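Local structure of lipoteichoic acid primase (Listeria monocytogenes, 4UOP) at residues Gln80-Thr85 with Gln234-Pro239; Pro140-Lys145 with Ile351-Gln356; Pro191-Leu196 with His255-Gln260; Asp340-Val345 with Gln356-Thr361. The protein belongs to the sulfatase-like family of metal-dependent enzymes and is represented by its extracellular catalytic domain, with a magnesium ion bound. All blocks are in the same frame, centred on the assembly; numbering follows the deposited sequence.

Contact 1 (Gln80-Thr85 with Gln234-Pro239)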
loop_
_atom_site.group_PDB
_atom_site.type_symbol
_atom_site.label_atom_id
_atom_site.label_comp_id
_atom_site.label_asym_id
_atom_site.label_seq_id
_atom_site.Cartn_x
_atom_site.Cartn_y
_atom_site.Cartn_z
ATOM N N GLN B 80 18.965 -29.319 16.800
ATOM C CA GLN B 80 19.296 -29.045 15.391
ATOM C C GLN B 80 19.287 -27.529 15.116
ATOM O O GLN B 80 18.240 -26.885 15.232
ATOM C CB GLN B 80 18.289 -29.726 14.464
ATOM C CG GLN B 80 18.103 -31.231 14.667
ATOM C CD GLN B 80 16.776 -31.729 14.121
ATOM O OE1 GLN B 80 16.695 -32.185 12.984
ATOM N NE2 GLN B 80 15.715 -31.605 14.920
ATOM N N SER B 81 20.441 -26.970 14.742
ATOM C CA SER B 81 20.547 -25.539 14.451
ATOM C C SER B 81 19.831 -25.211 13.158
ATOM O O SER B 81 20.036 -25.876 12.144
ATOM C CB SER B 81 22.007 -25.113 14.329
ATOM O OG SER B 81 22.630 -25.130 15.593
ATOM N N ILE B 82 19.019 -24.165 13.178
ATOM C CA ILE B 82 18.297 -23.753 11.983
ATOM C C ILE B 82 19.200 -22.935 11.062
ATOM O O ILE B 82 19.174 -23.131 9.849
ATOM C CB ILE B 82 17.028 -22.953 12.346
ATOM C CG1 ILE B 82 16.072 -23.826 13.173
ATOM C CG2 ILE B 82 16.319 -22.427 11.099
ATOM C CD1 ILE B 82 15.599 -25.087 12.477
ATOM N N THR B 83 19.986 -22.015 11.631
ATOM C CA THR B 83 20.879 -21.178 10.839
ATOM C C THR B 83 22.327 -21.282 11.311
ATOM O O THR B 83 22.909 -20.281 11.723
ATOM C CB THR B 83 20.455 -19.680 10.884
ATOM O OG1 THR B 83 20.487 -19.210 12.229
ATOM C CG2 THR B 83 19.061 -19.473 10.316
ATOM N N PRO B 84 22.931 -22.475 11.221
ATOM C CA PRO B 84 24.325 -22.615 11.645
ATOM C C PRO B 84 25.329 -21.735 10.873
ATOM O O PRO B 84 26.303 -21.306 11.464
ATOM C CB PRO B 84 24.626 -24.109 11.441
ATOM C CG PRO B 84 23.630 -24.558 10.427
ATOM C CD PRO B 84 22.403 -23.724 10.643
ATOM N N THR B 85 25.097 -21.458 9.590
ATOM C CA THR B 85 25.991 -20.547 8.835
ATOM C C THR B 85 25.995 -19.171 9.484
ATOM O O THR B 85 27.064 -18.621 9.752
ATOM C CB THR B 85 25.598 -20.430 7.343
ATOM O OG1 THR B 85 25.703 -21.707 6.724
ATOM C CG2 THR B 85 26.506 -19.453 6.579
ATOM N N GLN B 234 14.878 -31.466 2.841
ATOM C CA GLN B 234 14.470 -31.133 4.211
ATOM C C GLN B 234 15.349 -31.876 5.204
ATOM O O GLN B 234 15.352 -33.110 5.249
ATOM C CB GLN B 234 13.009 -31.484 4.445
ATOM C CG GLN B 234 12.053 -30.655 3.605
ATOM C CD GLN B 234 10.608 -31.024 3.829
ATOM O OE1 GLN B 234 10.243 -31.542 4.886
ATOM N NE2 GLN B 234 9.775 -30.764 2.839
ATOM N N GLU B 235 16.106 -31.131 5.999
ATOM C CA GLU B 235 17.098 -31.743 6.878
ATOM C C GLU B 235 16.783 -31.627 8.359
ATOM O O GLU B 235 17.498 -32.196 9.183
ATOM C CB GLU B 235 18.482 -31.154 6.586
ATOM C CG GLU B 235 19.050 -31.605 5.251
ATOM C CD GLU B 235 20.444 -31.066 4.985
ATOM O OE1 GLU B 235 21.052 -30.450 5.890
ATOM O OE2 GLU B 235 20.932 -31.262 3.851
ATOM N N ILE B 236 15.728 -30.903 8.705
ATOM C CA ILE B 236 15.310 -30.785 10.094
ATOM C C ILE B 236 14.224 -31.821 10.382
ATOM O O ILE B 236 13.204 -31.860 9.698
ATOM C CB ILE B 236 14.775 -29.365 10.388
ATOM C CG1 ILE B 236 15.817 -28.306 9.999
ATOM C CG2 ILE B 236 14.382 -29.215 11.851
ATOM C CD1 ILE B 236 17.164 -28.462 10.672
ATOM N N ASP B 237 14.461 -32.676 11.370
ATOM C CA ASP B 237 13.417 -33.574 11.863
ATOM C C ASP B 237 12.528 -32.763 12.815
ATOM O O ASP B 237 12.945 -32.417 13.918
ATOM C CB ASP B 237 14.026 -34.791 12.571
ATOM C CG ASP B 237 12.970 -35.713 13.182
ATOM O OD1 ASP B 237 11.895 -35.905 12.565
ATOM O OD2 ASP B 237 13.222 -36.248 14.288
ATOM N N LEU B 238 11.318 -32.451 12.365
ATOM C CA LEU B 238 10.453 -31.506 13.072
ATOM C C LEU B 238 9.630 -32.212 14.150
ATOM O O LEU B 238 9.118 -33.301 13.899
ATOM C CB LEU B 238 9.486 -30.841 12.101
ATOM C CG LEU B 238 10.045 -29.819 11.111
ATOM C CD1 LEU B 238 8.967 -29.420 10.127
ATOM C CD2 LEU B 238 10.564 -28.597 11.835
ATOM N N PRO B 239 9.484 -31.588 15.325
ATOM C CA PRO B 239 8.507 -32.114 16.307
ATOM C C PRO B 239 7.064 -31.948 15.826
ATOM O O PRO B 239 6.802 -31.145 14.927
ATOM C CB PRO B 239 8.772 -31.294 17.558
ATOM C CG PRO B 239 9.518 -30.080 17.114
ATOM C CD PRO B 239 10.240 -30.434 15.850
#

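Contact 2 (Pro140-Lys145 with Ile351-Gln356)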
loop_
_atom_site.group_PDB
_atom_site.type_symbol
_atom_site.label_atom_id
_atom_site.label_comp_id
_atom_site.label_asym_id
_atom_site.label_seq_id
_atom_site.Cartn_x
_atom_site.Cartn_y
_atom_site.Cartn_z
ATOM N N PRO B 140 25.090 1.190 -6.847
ATOM C CA PRO B 140 25.767 0.673 -8.042
ATOM C C PRO B 140 26.264 1.773 -8.992
ATOM O O PRO B 140 27.331 1.635 -9.582
ATOM C CB PRO B 140 24.698 -0.200 -8.722
ATOM C CG PRO B 140 23.421 0.120 -8.051
ATOM C CD PRO B 140 23.752 0.601 -6.685
ATOM N N ARG B 141 25.517 2.857 -9.115
ATOM C CA ARG B 141 25.940 3.954 -9.967
ATOM C C ARG B 141 27.221 4.592 -9.423
ATOM O O ARG B 141 28.180 4.801 -10.170
ATOM C CB ARG B 141 24.827 4.994 -10.093
ATOM C CG ARG B 141 25.144 6.120 -11.058
ATOM C CD ARG B 141 23.980 7.111 -11.175
ATOM N NE ARG B 141 22.726 6.456 -11.557
ATOM C CZ ARG B 141 22.416 6.055 -12.788
ATOM N NH1 ARG B 141 23.256 6.231 -13.811
ATOM N NH2 ARG B 141 21.253 5.463 -13.007
ATOM N N LEU B 142 27.259 4.867 -8.125
ATOM C CA LEU B 142 28.442 5.445 -7.509
ATOM C C LEU B 142 29.639 4.497 -7.601
ATOM O O LEU B 142 30.754 4.926 -7.858
ATOM C CB LEU B 142 28.168 5.821 -6.054
ATOM C CG LEU B 142 29.304 6.483 -5.276
ATOM C CD1 LEU B 142 29.824 7.712 -6.007
ATOM C CD2 LEU B 142 28.804 6.858 -3.892
ATOM N N LEU B 143 29.426 3.202 -7.384
ATOM C CA LEU B 143 30.521 2.249 -7.493
ATOM C C LEU B 143 31.039 2.143 -8.925
ATOM O O LEU B 143 32.244 1.985 -9.142
ATOM C CB LEU B 143 30.121 0.875 -6.945
ATOM C CG LEU B 143 29.956 0.823 -5.425
ATOM C CD1 LEU B 143 29.439 -0.550 -5.003
ATOM C CD2 LEU B 143 31.258 1.161 -4.715
ATOM N N GLY B 144 30.141 2.275 -9.898
ATOM C CA GLY B 144 30.515 2.268 -11.296
ATOM C C GLY B 144 31.441 3.423 -11.681
ATOM O O GLY B 144 32.205 3.296 -12.631
ATOM N N LYS B 145 31.367 4.524 -10.941
ATOM C CA LYS B 145 32.290 5.658 -11.119
ATOM C C LYS B 145 33.603 5.486 -10.359
ATOM O O LYS B 145 34.493 6.338 -10.437
ATOM C CB LYS B 145 31.617 6.965 -10.678
ATOM C CG LYS B 145 30.425 7.370 -11.528
ATOM C CD LYS B 145 30.808 7.482 -12.992
ATOM C CE LYS B 145 29.671 8.007 -13.848
ATOM N NZ LYS B 145 30.145 8.284 -15.232
ATOM N N ILE B 351 34.966 5.480 -0.235
ATOM C CA ILE B 351 34.373 6.234 -1.306
ATOM C C ILE B 351 33.606 7.421 -0.728
ATOM O O ILE B 351 32.751 7.267 0.128
ATOM C CB ILE B 351 33.473 5.339 -2.175
ATOM C CG1 ILE B 351 34.353 4.354 -2.956
ATOM C CG2 ILE B 351 32.617 6.176 -3.118
ATOM C CD1 ILE B 351 33.602 3.253 -3.669
ATOM N N LYS B 352 33.941 8.616 -1.201
ATOM C CA LYS B 352 33.240 9.818 -0.802
ATOM C C LYS B 352 31.964 9.932 -1.600
ATOM O O LYS B 352 31.961 9.762 -2.818
ATOM C CB LYS B 352 34.099 11.068 -1.022
ATOM C CG LYS B 352 35.149 11.284 0.055
ATOM C CD LYS B 352 34.523 11.568 1.416
ATOM C CE LYS B 352 35.444 12.385 2.318
ATOM N NZ LYS B 352 36.447 11.546 3.036
ATOM N N THR B 353 30.882 10.234 -0.904
ATOM C CA THR B 353 29.566 10.333 -1.525
ATOM C C THR B 353 29.230 11.749 -2.006
ATOM O O THR B 353 28.273 11.946 -2.752
ATOM C CB THR B 353 28.497 9.849 -0.545
ATOM O OG1 THR B 353 28.561 10.634 0.649
ATOM C CG2 THR B 353 28.744 8.366 -0.193
ATOM N N GLY B 354 30.014 12.729 -1.565
ATOM C CA GLY B 354 29.880 14.108 -2.034
ATOM C C GLY B 354 28.503 14.720 -1.859
ATOM O O GLY B 354 27.994 14.805 -0.746
ATOM N N ASP B 355 27.901 15.141 -2.970
ATOM C CA ASP B 355 26.607 15.828 -2.942
ATOM C C ASP B 355 25.440 14.858 -3.073
ATOM O O ASP B 355 24.285 15.281 -3.156
ATOM C CB ASP B 355 26.498 16.857 -4.076
ATOM C CG ASP B 355 27.560 17.944 -3.999
ATOM O OD1 ASP B 355 27.999 18.286 -2.876
ATOM O OD2 ASP B 355 27.944 18.463 -5.075
ATOM N N GLN B 356 25.723 13.557 -3.104
ATOM C CA GLN B 356 24.654 12.592 -3.258
ATOM C C GLN B 356 23.800 12.551 -1.995
ATOM O O GLN B 356 24.308 12.386 -0.883
ATOM C CB GLN B 356 25.196 11.206 -3.593
ATOM C CG GLN B 356 24.087 10.172 -3.736
ATOM C CD GLN B 356 24.477 8.982 -4.577
ATOM O OE1 GLN B 356 25.463 9.012 -5.296
ATOM N NE2 GLN B 356 23.685 7.925 -4.498
#

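Contact 3 (Pro191-Leu196 with His255-Gln260)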
loop_
_atom_site.group_PDB
_atom_site.type_symbol
_atom_site.label_atom_id
_atom_site.label_comp_id
_atom_site.label_asym_id
_atom_site.label_seq_id
_atom_site.Cartn_x
_atom_site.Cartn_y
_atom_site.Cartn_z
ATOM N N PRO B 191 14.566 -21.347 -10.011
ATOM C CA PRO B 191 15.680 -22.169 -9.585
ATOM C C PRO B 191 16.117 -21.901 -8.140
ATOM O O PRO B 191 16.002 -20.774 -7.636
ATOM C CB PRO B 191 16.773 -21.832 -10.595
ATOM C CG PRO B 191 16.024 -21.459 -11.837
ATOM C CD PRO B 191 14.755 -20.810 -11.370
ATOM N N SER B 192 16.622 -22.950 -7.506
ATOM C CA SER B 192 16.947 -22.940 -6.095
ATOM C C SER B 192 18.071 -21.961 -5.788
ATOM O O SER B 192 18.800 -21.542 -6.693
ATOM C CB SER B 192 17.374 -24.337 -5.668
ATOM O OG SER B 192 18.580 -24.702 -6.308
ATOM N N ASP B 193 18.208 -21.618 -4.507
ATOM C CA ASP B 193 19.370 -20.862 -4.044
ATOM C C ASP B 193 20.678 -21.574 -4.417
ATOM O O ASP B 193 21.673 -20.912 -4.669
ATOM C CB ASP B 193 19.340 -20.649 -2.528
ATOM C CG ASP B 193 18.244 -19.691 -2.073
ATOM O OD1 ASP B 193 17.534 -19.074 -2.906
ATOM O OD2 ASP B 193 18.100 -19.557 -0.843
ATOM N N GLU B 194 20.699 -22.914 -4.422
ATOM C CA GLU B 194 21.898 -23.628 -4.857
ATOM C C GLU B 194 22.286 -23.240 -6.286
ATOM O O GLU B 194 23.446 -23.023 -6.569
ATOM C CB GLU B 194 21.738 -25.152 -4.767
ATOM C CG GLU B 194 23.019 -25.909 -5.093
ATOM C CD GLU B 194 22.981 -27.380 -4.684
ATOM O OE1 GLU B 194 21.881 -27.926 -4.460
ATOM O OE2 GLU B 194 24.070 -27.994 -4.578
ATOM N N VAL B 195 21.306 -23.142 -7.174
ATOM C CA VAL B 195 21.564 -22.762 -8.570
ATOM C C VAL B 195 22.001 -21.281 -8.636
ATOM O O VAL B 195 22.900 -20.927 -9.405
ATOM C CB VAL B 195 20.322 -23.011 -9.449
ATOM C CG1 VAL B 195 20.510 -22.449 -10.844
ATOM C CG2 VAL B 195 20.008 -24.513 -9.523
ATOM N N LEU B 196 21.374 -20.435 -7.816
ATOM C CA LEU B 196 21.747 -19.015 -7.735
ATOM C C LEU B 196 23.233 -18.887 -7.468
ATOM O O LEU B 196 23.970 -18.249 -8.245
ATOM C CB LEU B 196 20.943 -18.301 -6.635
ATOM C CG LEU B 196 21.397 -16.888 -6.251
ATOM C CD1 LEU B 196 21.130 -15.929 -7.400
ATOM C CD2 LEU B 196 20.693 -16.445 -4.988
ATOM N N HIS B 255 16.544 -23.157 6.844
ATOM C CA HIS B 255 17.680 -24.025 7.030
ATOM C C HIS B 255 18.329 -24.361 5.692
ATOM O O HIS B 255 19.540 -24.365 5.582
ATOM C CB HIS B 255 17.278 -25.309 7.762
ATOM C CG HIS B 255 18.416 -26.252 7.972
ATOM N ND1 HIS B 255 19.379 -26.048 8.934
ATOM C CD2 HIS B 255 18.765 -27.386 7.322
ATOM C CE1 HIS B 255 20.254 -27.038 8.888
ATOM N NE2 HIS B 255 19.907 -27.857 7.914
ATOM N N TYR B 256 17.515 -24.661 4.683
ATOM C CA TYR B 256 18.024 -24.909 3.349
ATOM C C TYR B 256 18.776 -23.671 2.818
ATOM O O TYR B 256 19.899 -23.771 2.319
ATOM C CB TYR B 256 16.894 -25.294 2.398
ATOM C CG TYR B 256 17.347 -25.322 0.972
ATOM C CD1 TYR B 256 18.032 -26.428 0.456
ATOM C CD2 TYR B 256 17.162 -24.207 0.133
ATOM C CE1 TYR B 256 18.485 -26.427 -0.852
ATOM C CE2 TYR B 256 17.609 -24.208 -1.168
ATOM C CZ TYR B 256 18.269 -25.321 -1.658
ATOM O OH TYR B 256 18.731 -25.296 -2.957
ATOM N N ALA B 257 18.143 -22.517 2.926
ATOM C CA ALA B 257 18.737 -21.280 2.428
ATOM C C ALA B 257 20.067 -20.976 3.142
ATOM O O ALA B 257 21.046 -20.596 2.500
ATOM C CB ALA B 257 17.754 -20.133 2.581
ATOM N N ASP B 258 20.097 -21.156 4.453
ATOM C CA ASP B 258 21.309 -20.963 5.250
ATOM C C ASP B 258 22.406 -21.973 4.866
ATOM O O ASP B 258 23.589 -21.623 4.766
ATOM C CB ASP B 258 20.972 -21.030 6.735
ATOM C CG ASP B 258 22.192 -20.992 7.631
ATOM O OD1 ASP B 258 22.859 -22.049 7.828
ATOM O OD2 ASP B 258 22.477 -19.893 8.180
ATOM N N LYS B 259 22.016 -23.225 4.625
ATOM C CA LYS B 259 22.978 -24.226 4.152
ATOM C C LYS B 259 23.641 -23.816 2.831
ATOM O O LYS B 259 24.859 -23.908 2.685
ATOM C CB LYS B 259 22.291 -25.573 3.974
ATOM C CG LYS B 259 23.214 -26.686 3.510
ATOM C CD LYS B 259 22.485 -28.012 3.630
ATOM C CE LYS B 259 23.320 -29.187 3.152
ATOM N NZ LYS B 259 22.922 -29.549 1.771
ATOM N N GLN B 260 22.836 -23.388 1.866
ATOM C CA GLN B 260 23.342 -23.033 0.548
ATOM C C GLN B 260 24.195 -21.778 0.634
ATOM O O GLN B 260 25.211 -21.680 -0.044
ATOM C CB GLN B 260 22.206 -22.864 -0.466
ATOM C CG GLN B 260 21.458 -24.173 -0.762
ATOM C CD GLN B 260 22.384 -25.315 -1.156
ATOM O OE1 GLN B 260 23.378 -25.114 -1.856
ATOM N NE2 GLN B 260 22.044 -26.526 -0.728
HETATM O O HOH W 1 20.358 -18.748 0.395
HETATM O O HOH W 2 19.246 -27.501 -4.128
#

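Contact 4 (Asp340-Val345 with Gln356-Thr361)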
loop_
_atom_site.group_PDB
_atom_site.type_symbol
_atom_site.label_atom_id
_atom_site.label_comp_id
_atom_site.label_asym_id
_atom_site.label_seq_id
_atom_site.Cartn_x
_atom_site.Cartn_y
_atom_site.Cartn_z
ATOM N N ASP B 340 20.345 2.307 5.515
ATOM C CA ASP B 340 21.676 2.632 6.041
ATOM C C ASP B 340 22.821 1.822 5.432
ATOM O O ASP B 340 23.985 2.103 5.691
ATOM C CB ASP B 340 21.684 2.459 7.561
ATOM C CG ASP B 340 20.644 3.343 8.257
ATOM O OD1 ASP B 340 20.595 4.556 7.924
ATOM O OD2 ASP B 340 19.860 2.829 9.098
ATOM N N ILE B 341 22.501 0.796 4.636
ATOM C CA ILE B 341 23.554 -0.066 4.113
ATOM C C ILE B 341 24.514 0.688 3.181
ATOM O O ILE B 341 25.732 0.532 3.307
ATOM C CB ILE B 341 22.983 -1.350 3.468
ATOM C CG1 ILE B 341 22.375 -2.221 4.578
ATOM C CG2 ILE B 341 24.086 -2.090 2.724
ATOM C CD1 ILE B 341 21.668 -3.494 4.109
ATOM N N MET B 342 23.994 1.542 2.299
ATOM C CA MET B 342 24.868 2.253 1.337
ATOM C C MET B 342 25.901 3.164 2.026
ATOM O O MET B 342 27.098 2.999 1.800
ATOM C CB MET B 342 24.061 3.048 0.317
ATOM C CG MET B 342 24.948 3.864 -0.602
ATOM S SD MET B 342 24.069 4.768 -1.868
ATOM C CE MET B 342 25.459 5.630 -2.609
ATOM N N PRO B 343 25.450 4.108 2.874
ATOM C CA PRO B 343 26.467 4.959 3.517
ATOM C C PRO B 343 27.473 4.177 4.376
ATOM O O PRO B 343 28.647 4.545 4.428
ATOM C CB PRO B 343 25.641 5.947 4.353
ATOM C CG PRO B 343 24.277 5.326 4.463
ATOM C CD PRO B 343 24.083 4.539 3.214
ATOM N N THR B 344 27.036 3.072 4.989
ATOM C CA THR B 344 27.917 2.256 5.802
ATOM C C THR B 344 28.996 1.607 4.913
ATOM O O THR B 344 30.190 1.611 5.237
ATOM C CB THR B 344 27.104 1.188 6.578
ATOM O OG1 THR B 344 26.141 1.831 7.426
ATOM C CG2 THR B 344 27.993 0.295 7.449
ATOM N N VAL B 345 28.567 1.040 3.786
ATOM C CA VAL B 345 29.473 0.362 2.892
ATOM C C VAL B 345 30.418 1.333 2.164
ATOM O O VAL B 345 31.602 1.044 2.023
ATOM C CB VAL B 345 28.693 -0.511 1.887
ATOM C CG1 VAL B 345 29.620 -1.044 0.792
ATOM C CG2 VAL B 345 28.042 -1.659 2.636
ATOM N N GLN B 356 25.723 13.557 -3.104
ATOM C CA GLN B 356 24.654 12.592 -3.258
ATOM C C GLN B 356 23.800 12.551 -1.995
ATOM O O GLN B 356 24.308 12.386 -0.883
ATOM C CB GLN B 356 25.196 11.206 -3.593
ATOM C CG GLN B 356 24.087 10.172 -3.736
ATOM C CD GLN B 356 24.477 8.982 -4.577
ATOM O OE1 GLN B 356 25.463 9.012 -5.296
ATOM N NE2 GLN B 356 23.685 7.925 -4.498
ATOM N N ILE B 357 22.498 12.715 -2.186
ATOM C CA ILE B 357 21.554 12.719 -1.084
ATOM C C ILE B 357 21.376 11.271 -0.600
ATOM O O ILE B 357 21.158 10.366 -1.410
ATOM C CB ILE B 357 20.223 13.352 -1.516
ATOM C CG1 ILE B 357 20.415 14.869 -1.669
ATOM C CG2 ILE B 357 19.132 13.071 -0.498
ATOM C CD1 ILE B 357 19.407 15.542 -2.570
ATOM N N MET B 358 21.564 11.059 0.694
ATOM C CA MET B 358 21.345 9.749 1.327
ATOM C C MET B 358 20.519 9.982 2.585
ATOM O O MET B 358 20.877 10.814 3.425
ATOM C CB MET B 358 22.681 9.069 1.672
ATOM C CG MET B 358 23.532 8.637 0.462
ATOM S SD MET B 358 24.990 7.673 0.940
ATOM C CE MET B 358 25.902 8.843 1.969
ATOM N N PHE B 359 19.408 9.256 2.719
ATOM C CA PHE B 359 18.575 9.367 3.909
ATOM C C PHE B 359 19.045 8.422 4.998
ATOM O O PHE B 359 18.685 8.582 6.153
ATOM C CB PHE B 359 17.112 9.138 3.562
ATOM C CG PHE B 359 16.530 10.263 2.773
ATOM C CD1 PHE B 359 16.752 10.354 1.407
ATOM C CD2 PHE B 359 15.845 11.286 3.410
ATOM C CE1 PHE B 359 16.252 11.430 0.681
ATOM C CE2 PHE B 359 15.342 12.363 2.688
ATOM C CZ PHE B 359 15.551 12.434 1.326
ATOM N N GLY B 360 19.859 7.447 4.622
ATOM C CA GLY B 360 20.506 6.573 5.595
ATOM C C GLY B 360 21.728 7.210 6.201
ATOM O O GLY B 360 22.172 8.280 5.751
ATOM N N THR B 361 22.276 6.535 7.204
ATOM C CA THR B 361 23.417 6.978 7.980
ATOM C C THR B 361 24.460 5.854 8.071
ATOM O O THR B 361 24.116 4.675 8.135
ATOM C CB THR B 361 22.950 7.362 9.403
ATOM O OG1 THR B 361 21.920 8.355 9.308
ATOM C CG2 THR B 361 24.081 7.889 10.251
#

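Contact 1 (Gln80-Thr85 with Gln234-Pro239)
A side-chain amide that reads one backbone residue at both its N-H and its carbonyl is the heart of this contact, which joins Gln80, on the second strand of the small 76-77/80-81 hairpin, to Asp237 in the loop leading to helix 246-271. Asp237 N donates to Gln80 OE1 at 2.8 Å, lying in the carbonyl plane and on a lone pair. Gln80 NE2 returns a nearly linear bond to Asp237 O at 3.1 Å (178°). Asp237 uses its N-H and C=O together, as a residue of a hydrogen-bonded antiparallel pair does, and the side-chain amide takes the place of the partner residue's backbone groups. With CG placed beside the backbone N (chi1 -54°) and the rest of the chain stretched out, the amide reaches across to the loop. Beside the amide, Ile82 and Ile236 cross at about a right angle, CD1 of Ile82 meeting CG1 of Ile236 at 4.1 Å. Around them, Ile77 O takes a second hydrogen bond from Gln80 NE2, and Glu252 of helix 246-271 holds Ile236 N. With two acceptors on NE2 and a backbone donor on OE1, the amide has its rotation fixed, and directional bonds tie hairpin to loop with modest apolar support.

Contact 2 (Pro140-Lys145 with Ile351-Gln356)
Helix 139-144 of the sulfatase-like domain rests here on the loop that follows helix 341-348, and Leu142 and Leu143 on the helix meet Ile351 and Thr353 of the loop. The contact is almost wholly apolar, with no hydrogen bond between the two segments. Leu142 makes most of the contact. Its CG lies anti to the backbone N (chi1 -178°), which sends the branched end out from the helix toward the loop, and CD2 comes to rest 4.0 Å from Ile351 CG2 and also 4.0 Å from Thr353 CG2. It slides past Ile351 in the opposite direction but crosses Thr353 at about a right angle, while Gln356 OE1 lies at the margin, 4.2 Å from Leu142 CD2. One position further on, Leu143 CD2 meets Ile351 CD1 at 3.3 Å, closer than methyl groups usually pack, so the exact spacing is doubtful although the crossing of the two chains is clear.

The loop turns back just after Thr353, which brings Gln356 to that margin. Residues 353-356 form a type II' turn, closed by Gln356 N on Thr353 O at 3.0 Å, with Gly354 supplying the positive phi (56°) that such a turn needs at its second position. Met346 of helix 341-348 touches both leucines. Lys352, pointing away from the helix, makes a cation-pi contact with Phe52. The helix thus packs on the loop through leucine and isoleucine and on strand 214-219 of the sheet through Tyr215, which touches Leu143, consistent with the layered alpha/beta fold of sulfatase-like enzymes.

Contact 3 (Pro191-Leu196 with His255-Gln260)
Packing is closest where the hydroxyl end of Tyr256 enters the first turn of helix 193-209: OH lies 3.2 Å from Ser192 CB, and Glu194 N points a weak, long hydrogen bond (3.4 Å, 154°) at the same oxygen. Asp193 CB approaches the ring obliquely, 4.2 Å from Tyr256 CE2, while Gln260 CG, from the same helix as the tyrosine, lies over one face, 3.5 Å above the Tyr256 ring plane and offset toward the rim. Tyr256 leans out of helix 246-271 to reach that turn, its chi1 of 170° setting the ring trans to the backbone N. Next to it, Asp193 OD2 sits 3.5 Å from Ala257 CB.

This is the start of one long helix meeting the flank of another, and the start is a capped one. Ser192 is the N-cap residue, its OG accepting from Val195 N at 3.3 Å and also bonding to Asp185. Asp193 in turn anchors OD1 on Val221 N, in the loop after strand 214-219, with its side chain about 11 Å from the bound magnesium ion.

Elsewhere direct contact gives way to water. One water donates both to Asp193 OD2 (2.7 Å) and to Ala257 O, bridging the carboxylate to the helix backbone. A second accepts from Tyr256 OH and donates to Glu194 OE1 on the partly exposed side, where the extended glutamate passes Gln260 at a slant.

Contact 4 (Asp340-Val345 with Gln356-Thr361)
Asp340 and Thr361 make the polar link of this contact: Thr361 N donates to Asp340 OD1 at 2.7 Å, meeting the carboxylate on its anti side and 22° out of its plane. The same oxygen lies 3.1 Å from Gly360 CA, and the two backbones come so near here that the CA atoms of Asp340 and Gly360 are 4.1 Å apart, an approach made possible by a residue without a side chain.

The apolar half lies beside it. Pro343 and Met358 slide past each other in opposite directions, with Pro343 CB 3.8 Å from Met358 CE. The methionine bends at its last torsion (chi3 -61°), which brings CE back to Pro343 CB, with SD alongside the ring. Met342, fully extended, crosses Met358 at about a right angle and carries its CE to within 3.5 Å of Gln356 NE2.

A second shell steadies these groups. Asp340 O is gripped by both Thr344 N and Thr344 OG1, from opposite faces of its plane, the hydroxyl at 2.8 Å; Thr344 OG1 is also bonded to Ile363 N. Asp340 OD2 accepts from Gly337 N, and Lys41 bonds to Thr361 OG1 and Phe359 O, so Lys41 fixes the 359-361 end of the loop, and Gly337 orients the aspartate.

Further out, Phe359 turns the other way, packing on Leu424, Tyr427 and Ser428 of helix 412-433 and on Val37 of helix 34-41, while Ile341 and Val345 of helix 341-348 rest on Tyr282 and Val280 of strand 277-283.

In the fold
The four contacts form two touching pairs; contact 1 lies across the chain's centre from contacts 2 and 4, and contact 3 from contact 4. Contacts 1 and 3 have centres 14 Å apart and touch where Thr85 and Ile82 bond to Asp258 and His255 of helix 246-271. Contacts 2 and 4 have centres 11 Å apart, share Gln356 and meet through helix 341-348. Between the pairs, contacts 1 and 2 are about 41 Å apart from centre to centre. Along the chain contact 3 is nested within the loop closed by contact 2, whereas contact 4 opens after contacts 1 and 3 have closed. Helix 341-348 packs on strand 277-283, which leads into Asp284 and His285, two of the magnesium ligands.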